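Local coordinates for protein NAD-dependent aldehyde dehydrogenase (Sinorhizobium meliloti, PDB 3U4J) that probably oxidises aldehydes to the corresponding acids with NAD or NADP as electron acceptor, and binds a calcium ion, at residues Gly166-Trp171 with Val244-Ser249; Val192-Ser197 with Phe221-Gly226. One frame throughout, in Å; residues are numbered along the deposited sequence.

Contact 1: Gly166-Trp171 with Val244-Ser249; sequences GIITPW and VAFTGS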
loop_
_atom_site.group_PDB
_atom_site.type_symbol
_atom_site.label_atom_id
_atom_site.label_comp_id
_atom_site.label_asym_id
_atom_site.label_seq_id
_atom_site.Cartn_x
_atom_site.Cartn_y
_atom_site.Cartn_z
ATOM N N GLY A 166 -16.917 16.909 13.905
ATOM C CA GLY A 166 -18.297 17.337 13.640
ATOM C C GLY A 166 -18.727 16.967 12.231
ATOM O O GLY A 166 -18.083 17.361 11.265
ATOM N N ILE A 167 -19.829 16.233 12.115
ATOM C CA ILE A 167 -20.322 15.760 10.829
ATOM C C ILE A 167 -21.683 16.388 10.508
ATOM O O ILE A 167 -22.643 16.161 11.214
ATOM C CB ILE A 167 -20.423 14.213 10.827
ATOM C CG1 ILE A 167 -19.057 13.597 11.188
ATOM C CG2 ILE A 167 -20.955 13.698 9.469
ATOM C CD1 ILE A 167 -19.087 12.053 11.335
ATOM N N ILE A 168 -21.749 17.178 9.446
ATOM C CA ILE A 168 -22.971 17.903 9.049
ATOM C C ILE A 168 -23.454 17.311 7.751
ATOM O O ILE A 168 -22.693 17.246 6.765
ATOM C CB ILE A 168 -22.717 19.423 8.882
ATOM C CG1 ILE A 168 -22.123 19.982 10.177
ATOM C CG2 ILE A 168 -24.024 20.174 8.457
ATOM C CD1 ILE A 168 -21.457 21.379 10.037
ATOM N N THR A 169 -24.699 16.848 7.743
ATOM C CA THR A 169 -25.220 16.094 6.603
ATOM C C THR A 169 -26.445 16.768 5.971
ATOM O O THR A 169 -27.157 17.510 6.656
ATOM C CB THR A 169 -25.513 14.639 6.988
ATOM O OG1 THR A 169 -26.614 14.587 7.915
ATOM C CG2 THR A 169 -24.253 14.010 7.602
ATOM N N PRO A 170 -26.674 16.551 4.659
ATOM C CA PRO A 170 -27.760 17.237 3.929
ATOM C C PRO A 170 -29.065 16.469 3.922
ATOM O O PRO A 170 -29.117 15.321 4.391
ATOM C CB PRO A 170 -27.218 17.320 2.503
ATOM C CG PRO A 170 -26.475 16.047 2.351
ATOM C CD PRO A 170 -25.851 15.739 3.739
ATOM N N TRP A 171 -30.114 17.100 3.384
ATOM C CA TRP A 171 -31.459 16.518 3.395
ATOM C C TRP A 171 -31.724 15.531 2.254
ATOM O O TRP A 171 -32.727 14.831 2.261
ATOM C CB TRP A 171 -32.496 17.642 3.356
ATOM C CG TRP A 171 -32.210 18.725 2.303
ATOM C CD1 TRP A 171 -31.657 19.976 2.514
ATOM C CD2 TRP A 171 -32.475 18.636 0.895
ATOM N NE1 TRP A 171 -31.568 20.661 1.309
ATOM C CE2 TRP A 171 -32.083 19.870 0.310
ATOM C CE3 TRP A 171 -33.029 17.649 0.076
ATOM C CZ2 TRP A 171 -32.213 20.121 -1.059
ATOM C CZ3 TRP A 171 -33.191 17.918 -1.293
ATOM C CH2 TRP A 171 -32.780 19.143 -1.836
ATOM N N VAL A 244 -14.172 19.296 10.896
ATOM C CA VAL A 244 -15.559 19.362 10.411
ATOM C C VAL A 244 -15.650 18.670 9.064
ATOM O O VAL A 244 -14.854 18.962 8.151
ATOM C CB VAL A 244 -16.036 20.823 10.199
ATOM C CG1 VAL A 244 -17.492 20.842 9.798
ATOM C CG2 VAL A 244 -15.858 21.623 11.494
ATOM N N ALA A 245 -16.601 17.755 8.951
ATOM C CA ALA A 245 -16.860 17.034 7.710
ATOM C C ALA A 245 -18.246 17.479 7.281
ATOM O O ALA A 245 -19.232 17.080 7.896
ATOM C CB ALA A 245 -16.852 15.536 7.961
ATOM N N PHE A 246 -18.312 18.300 6.243
ATOM C CA PHE A 246 -19.562 18.911 5.791
ATOM C C PHE A 246 -19.938 18.382 4.419
ATOM O O PHE A 246 -19.070 18.243 3.530
ATOM C CB PHE A 246 -19.415 20.462 5.737
ATOM C CG PHE A 246 -20.587 21.148 5.068
ATOM C CD1 PHE A 246 -21.741 21.479 5.806
ATOM C CD2 PHE A 246 -20.563 21.408 3.694
ATOM C CE1 PHE A 246 -22.858 22.100 5.184
ATOM C CE2 PHE A 246 -21.654 22.026 3.059
ATOM C CZ PHE A 246 -22.810 22.371 3.814
ATOM N N THR A 247 -21.222 18.110 4.231
ATOM C CA THR A 247 -21.754 17.750 2.951
ATOM C C THR A 247 -22.984 18.619 2.685
ATOM O O THR A 247 -23.915 18.654 3.494
ATOM C CB THR A 247 -22.125 16.232 2.907
ATOM O OG1 THR A 247 -20.965 15.444 3.280
ATOM C CG2 THR A 247 -22.630 15.841 1.487
ATOM N N GLY A 248 -22.975 19.341 1.570
ATOM C CA GLY A 248 -24.097 20.232 1.233
ATOM C C GLY A 248 -23.698 21.191 0.131
ATOM O O GLY A 248 -22.869 20.847 -0.707
ATOM N N SER A 249 -24.283 22.390 0.113
ATOM C CA SER A 249 -24.035 23.306 -0.995
ATOM C C SER A 249 -22.663 23.953 -0.867
ATOM O O SER A 249 -22.166 24.188 0.242
ATOM C CB SER A 249 -25.076 24.427 -1.032
ATOM O OG SER A 249 -24.914 25.221 0.112
HETATM O O HOH W 1 -20.768 15.221 5.993
#
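Ile168 and Phe246 meet as bridge partners of two parallel strands, whose directions differ by 4°. From the backbone outward, CB of Ile168 lies 3.8 Å from CD1 of Phe246, and its CG2 comes closer still, 3.7 Å from that same carbon, approaching the ring obliquely. The other branch turns back along the strand: CG1 stands anti to the carbonyl carbon (chi1 -56°), and its terminal CD1 ends 4.0 Å from CG1 of Val244. One isoleucine thus touches both apolar residues on this face, and Leu256 of helix 250-261 packs on Ile168 and Phe246. On the other face Ile167, paired with the small Ala245, packs on Arg181 and Val182 of helix 174-187. Three backbone bonds hold the register: Ala245 N to Gly166 O at 2.8 Å and close to linear, then Ile168 N to Ala245 O, then Thr247 N to Ile168 O, whose N-H angle of 149° makes it more bent. Past the strand end, the Pro170 ring lies against Thr247, with CD 3.8 Å from CB of Thr247. A single water gives one proton to Ile168 O (2.9 Å) and the other to Ala245 O, and it also hydrogen-bonds Thr247 OG1 (2.7 Å), which has Arg181 as a further partner. Beyond Gly248, Ser249 OG caps Val252 N at the start of helix 250-261. Ile168 O and Ala245 O therefore each accept from one backbone N-H and one water, so the carbonyls are satisfied in a mostly buried environment, while hydrocarbon groups make up the contact on the face beside helix 250-261.

Contact 2: Val192-Ser197 with Phe221-Gly226; sequences VVLKPS and FNVVTG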
loop_
_atom_site.group_PDB
_atom_site.type_symbol
_atom_site.label_atom_id
_atom_site.label_comp_id
_atom_site.label_asym_id
_atom_site.label_seq_id
_atom_site.Cartn_x
_atom_site.Cartn_y
_atom_site.Cartn_z
ATOM N N VAL A 192 -17.658 11.445 17.472
ATOM C CA VAL A 192 -18.324 12.339 16.535
ATOM C C VAL A 192 -19.552 13.043 17.111
ATOM O O VAL A 192 -20.214 12.530 18.026
ATOM C CB VAL A 192 -18.760 11.594 15.231
ATOM C CG1 VAL A 192 -17.584 10.879 14.595
ATOM C CG2 VAL A 192 -19.940 10.646 15.475
ATOM N N VAL A 193 -19.849 14.209 16.549
ATOM C CA VAL A 193 -21.136 14.836 16.732
ATOM C C VAL A 193 -21.749 14.982 15.353
ATOM O O VAL A 193 -21.189 15.660 14.476
ATOM C CB VAL A 193 -21.035 16.231 17.445
ATOM C CG1 VAL A 193 -22.405 16.876 17.569
ATOM C CG2 VAL A 193 -20.398 16.077 18.849
ATOM N N LEU A 194 -22.890 14.331 15.175
ATOM C CA LEU A 194 -23.595 14.281 13.901
ATOM C C LEU A 194 -24.708 15.310 13.933
ATOM O O LEU A 194 -25.535 15.291 14.847
ATOM C CB LEU A 194 -24.219 12.883 13.676
ATOM C CG LEU A 194 -25.065 12.637 12.405
ATOM C CD1 LEU A 194 -24.242 12.912 11.166
ATOM C CD2 LEU A 194 -25.620 11.224 12.342
ATOM N N LYS A 195 -24.719 16.193 12.930
ATOM C CA LYS A 195 -25.768 17.187 12.752
ATOM C C LYS A 195 -26.507 16.994 11.413
ATOM O O LYS A 195 -25.998 17.402 10.362
ATOM C CB LYS A 195 -25.149 18.582 12.810
ATOM C CG LYS A 195 -26.150 19.668 13.186
ATOM C CD LYS A 195 -26.814 20.224 12.010
ATOM C CE LYS A 195 -28.143 20.848 12.430
ATOM N NZ LYS A 195 -28.902 21.038 11.178
ATOM N N PRO A 196 -27.676 16.333 11.426
ATOM C CA PRO A 196 -28.376 16.176 10.144
ATOM C C PRO A 196 -29.237 17.401 9.829
ATOM O O PRO A 196 -29.379 18.311 10.670
ATOM C CB PRO A 196 -29.241 14.948 10.367
ATOM C CG PRO A 196 -29.525 14.973 11.865
ATOM C CD PRO A 196 -28.354 15.619 12.528
ATOM N N SER A 197 -29.797 17.426 8.624
ATOM C CA SER A 197 -30.641 18.529 8.218
ATOM C C SER A 197 -31.876 18.669 9.110
ATOM O O SER A 197 -32.464 17.686 9.538
ATOM C CB SER A 197 -31.103 18.330 6.773
ATOM O OG SER A 197 -32.103 19.275 6.477
ATOM N N PHE A 221 -20.697 8.504 19.665
ATOM C CA PHE A 221 -21.568 8.861 18.544
ATOM C C PHE A 221 -22.747 9.637 19.140
ATOM O O PHE A 221 -23.644 9.061 19.764
ATOM C CB PHE A 221 -21.993 7.558 17.815
ATOM C CG PHE A 221 -22.871 7.750 16.571
ATOM C CD1 PHE A 221 -23.277 9.003 16.122
ATOM C CD2 PHE A 221 -23.325 6.614 15.877
ATOM C CE1 PHE A 221 -24.103 9.126 14.990
ATOM C CE2 PHE A 221 -24.130 6.727 14.739
ATOM C CZ PHE A 221 -24.533 7.983 14.301
ATOM N N ASN A 222 -22.719 10.956 18.958
ATOM C CA ASN A 222 -23.735 11.862 19.502
ATOM C C ASN A 222 -24.463 12.479 18.320
ATOM O O ASN A 222 -23.863 12.635 17.248
ATOM C CB ASN A 222 -23.043 13.008 20.264
ATOM C CG ASN A 222 -22.107 12.508 21.328
ATOM O OD1 ASN A 222 -22.541 12.152 22.413
ATOM N ND2 ASN A 222 -20.809 12.486 21.027
ATOM N N VAL A 223 -25.727 12.856 18.511
ATOM C CA VAL A 223 -26.467 13.514 17.441
ATOM C C VAL A 223 -27.196 14.732 18.010
ATOM O O VAL A 223 -27.856 14.622 19.039
ATOM C CB VAL A 223 -27.505 12.585 16.778
ATOM C CG1 VAL A 223 -28.232 13.275 15.615
ATOM C CG2 VAL A 223 -26.811 11.396 16.201
ATOM N N VAL A 224 -27.108 15.852 17.287
ATOM C CA VAL A 224 -27.812 17.078 17.642
ATOM C C VAL A 224 -28.648 17.503 16.437
ATOM O O VAL A 224 -28.301 17.199 15.289
ATOM C CB VAL A 224 -26.837 18.203 18.099
ATOM C CG1 VAL A 224 -26.164 17.825 19.409
ATOM C CG2 VAL A 224 -25.776 18.500 17.026
ATOM N N THR A 225 -29.761 18.177 16.706
ATOM C CA THR A 225 -30.685 18.586 15.661
ATOM C C THR A 225 -31.013 20.074 15.824
ATOM O O THR A 225 -30.898 20.650 16.926
ATOM C CB THR A 225 -31.982 17.740 15.686
ATOM O OG1 THR A 225 -32.622 17.861 16.973
ATOM C CG2 THR A 225 -31.659 16.244 15.425
ATOM N N GLY A 226 -31.426 20.694 14.735
ATOM C CA GLY A 226 -31.669 22.120 14.777
ATOM C C GLY A 226 -31.534 22.747 13.407
ATOM O O GLY A 226 -31.400 22.040 12.380
HETATM O O HOH W 2 -31.541 18.686 12.593
#
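The Phe221 ring meets Leu194 at its edge: CD2 of Leu194 lies in the ring plane, 3.7 Å from CE1 of Phe221, while Val192 CG2 comes in obliquely at CD1. Ala211 and Val182, from helices 202-214 and 174-187, also touch this ring. The other flat group, the Asn222 amide, sends ND2 to Val192 O at 3.1 Å; that oxygen lies 18° out of the amide plane. Asn222 N reaches the same oxygen from the opposite face of its carbonyl plane, so one residue grips it twice. Gly219 O is another partner of ND2, and OD1 accepts from Asp28 N, which fixes the amide's rotation. At the far end Lys195, bent at chi2 (-89°), brings NZ to Pro196 O (2.8 Å) and to Gly226 O (2.9 Å), the latter from 52° above the carbonyl plane. A methionine in its place would probably leave Pro196 O and Gly226 O without the ammonium donor they share, with the water between Pro196 O and Gly226 N as the remaining polar link. Strand 191-195, helix 202-214 and strand 221-223 form a beta-alpha-beta crossover, and its glycine-containing exit loop is consistent with the Rossmann-type coenzyme domain of aldehyde dehydrogenases.

Contacts 1 and 2 share one mixed sheet, with their centres about 10 Å apart. Across it the strands run 221-223, 191-195, 153-168 and 243-247, all four parallel, and the middle pair joins the contacts: Ile167 N lies 2.8 Å from Val193 O, and Ile167 O lies 2.7 Å from Lys195 N, both probable hydrogen bonds. Both segments of contact 2 fall in the chain between Trp171 and Val244, the inner ends of contact 1. The chain steps outward from 153-168 through 191-195 to 221-223, then returns past helix 231-237 to 243-247 on the other side of 153-168. This reversal matches a Rossmann-type core, and it gathers the C-terminal strand loops, including Gly226 and Gly248, along one end of the sheet.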